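Long-range contact in YqgE/AlgH family protein (Corynebacterium diphtheriae NCTC 13129, PDB 2GS5), which is of unknown function but belongs to the UPF0301 (AlgH) family of conserved bacterial proteins: residues P69-P74 with M132-G137. Numbering follows the deposited sequence.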
# COMPACT_ATOMS: atom_id res chain seq x y z
N PRO A 69 17.38 -10.27 -3.67
CA PRO A 69 17.19 -11.37 -2.70
C PRO A 69 16.13 -11.16 -1.61
O PRO A 69 15.61 -12.13 -1.07
CB PRO A 69 18.57 -11.53 -2.07
CG PRO A 69 19.51 -11.01 -3.09
CD PRO A 69 18.80 -9.87 -3.76
N CYS A 70 15.80 -9.91 -1.30
CA CYS A 70 14.81 -9.58 -0.28
C CYS A 70 13.40 -9.42 -0.85
O CYS A 70 12.44 -9.33 -0.08
CB CYS A 70 15.16 -8.27 0.42
SG CYS A 70 16.58 -8.32 1.48
N VAL A 71 13.28 -9.35 -2.17
CA VAL A 71 12.02 -8.96 -2.79
C VAL A 71 11.15 -10.17 -3.10
O VAL A 71 11.59 -11.14 -3.72
CB VAL A 71 12.24 -8.15 -4.08
CG1 VAL A 71 10.92 -7.83 -4.77
CG2 VAL A 71 12.99 -6.86 -3.77
N THR A 72 9.90 -10.10 -2.65
CA THR A 72 8.91 -11.13 -2.92
C THR A 72 8.56 -11.18 -4.40
O THR A 72 8.46 -10.14 -5.06
CB THR A 72 7.64 -10.83 -2.12
OG1 THR A 72 7.98 -10.70 -0.73
CG2 THR A 72 6.57 -11.89 -2.33
N LYS A 73 8.39 -12.37 -4.95
CA LYS A 73 7.97 -12.49 -6.34
C LYS A 73 6.56 -11.92 -6.53
O LYS A 73 5.72 -12.04 -5.64
CB LYS A 73 8.00 -13.96 -6.80
CG LYS A 73 9.41 -14.51 -6.98
CD LYS A 73 9.44 -15.94 -7.52
CE LYS A 73 9.19 -16.99 -6.45
NZ LYS A 73 9.65 -18.33 -6.92
N PRO A 74 6.30 -11.29 -7.69
CA PRO A 74 7.23 -11.03 -8.77
C PRO A 74 8.17 -9.86 -8.47
O PRO A 74 7.75 -8.82 -7.94
CB PRO A 74 6.33 -10.71 -9.96
CG PRO A 74 5.09 -10.22 -9.37
CD PRO A 74 4.95 -10.78 -7.99
N MSE A 132 8.87 -8.38 0.95
CA MSE A 132 9.13 -6.98 0.64
C MSE A 132 8.75 -6.70 -0.81
O MSE A 132 8.87 -7.55 -1.68
CB MSE A 132 10.61 -6.67 0.86
CG MSE A 132 10.96 -5.21 0.77
SE MSE A 132 12.88 -5.02 1.01
CE MSE A 132 13.36 -5.20 -0.87
N ARG A 133 8.30 -5.47 -1.07
CA ARG A 133 7.93 -5.04 -2.41
C ARG A 133 8.43 -3.62 -2.61
O ARG A 133 8.45 -2.83 -1.67
CB ARG A 133 6.41 -5.11 -2.57
CG ARG A 133 5.90 -4.79 -3.98
CD ARG A 133 4.64 -5.57 -4.30
NE ARG A 133 4.95 -6.98 -4.52
CZ ARG A 133 4.05 -7.96 -4.61
NH1 ARG A 133 2.76 -7.69 -4.48
NH2 ARG A 133 4.46 -9.21 -4.81
N LEU A 134 8.84 -3.33 -3.84
CA LEU A 134 9.40 -2.02 -4.19
C LEU A 134 8.44 -1.25 -5.07
O LEU A 134 7.87 -1.79 -6.01
CB LEU A 134 10.74 -2.19 -4.90
CG LEU A 134 11.85 -2.77 -4.02
CD1 LEU A 134 13.08 -3.11 -4.84
CD2 LEU A 134 12.23 -1.80 -2.91
N PHE A 135 8.29 0.04 -4.77
CA PHE A 135 7.33 0.90 -5.46
C PHE A 135 8.00 2.12 -6.04
O PHE A 135 8.71 2.84 -5.35
CB PHE A 135 6.25 1.35 -4.49
CG PHE A 135 5.53 0.20 -3.85
CD1 PHE A 135 4.36 -0.30 -4.41
CD2 PHE A 135 6.06 -0.42 -2.72
CE1 PHE A 135 3.72 -1.39 -3.85
CE2 PHE A 135 5.41 -1.50 -2.15
CZ PHE A 135 4.24 -1.99 -2.71
N ALA A 136 7.77 2.34 -7.33
CA ALA A 136 8.27 3.51 -8.04
C ALA A 136 7.17 4.56 -8.05
O ALA A 136 6.07 4.31 -8.53
CB ALA A 136 8.66 3.13 -9.48
N GLY A 137 7.47 5.73 -7.50
CA GLY A 137 6.50 6.82 -7.44
C GLY A 137 5.59 6.69 -6.24
O GLY A 137 5.57 5.66 -5.56
O HOH W 1 7.59 -7.73 -5.41
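Thr72 docks the loop that leads into strand 76-79 against the flank of strand 129-141 that pairs, two residues on, with strand 76-79, one residue meeting both backbone polar groups of Met132. Its N-H reaches Met132 O at 2.9 Å, approaching in the carbonyl plane, while Met132 N donates to Thr72 OG1 at 3.0 Å with an angle of 155° at the hydrogen. The hydroxyl can accept this bond because chi1 of -56° swings OG1 beside its own backbone N, so that side chain and main chain face the same residue. Beside the polar pair, Cys70, Val71, Met132 and Leu134 make an apolar contact. Selenomethionine Met132 runs extended to SE and then bends, bringing CE to 3.4 Å from Val71 CG2, a tight carbon contact, with Cys70 CB also against the methyl. Val71 CG2 meets Leu134 CD1 at 3.9 Å, the two side chains crossing nearly at right angles. Farther along, a water donates to Thr72 O and Pro74 O and accepts from Arg133 NE at 2.9 Å, lying in the guanidinium plane. Lys73 O is at the edge of the same group, 3.2 Å from Arg133 NH2, which hydrogen-bonds to Ala167 O, just beyond helix 162-166. Past the cis peptide before Pro74, strand 76-79 pairs in parallel with strand 129-141, Tyr78 making backbone hydrogen bonds to Leu134 and Ala136; strand 87-94 pairs antiparallel, Arg133 bonding to Val91 and Phe135 to Val89.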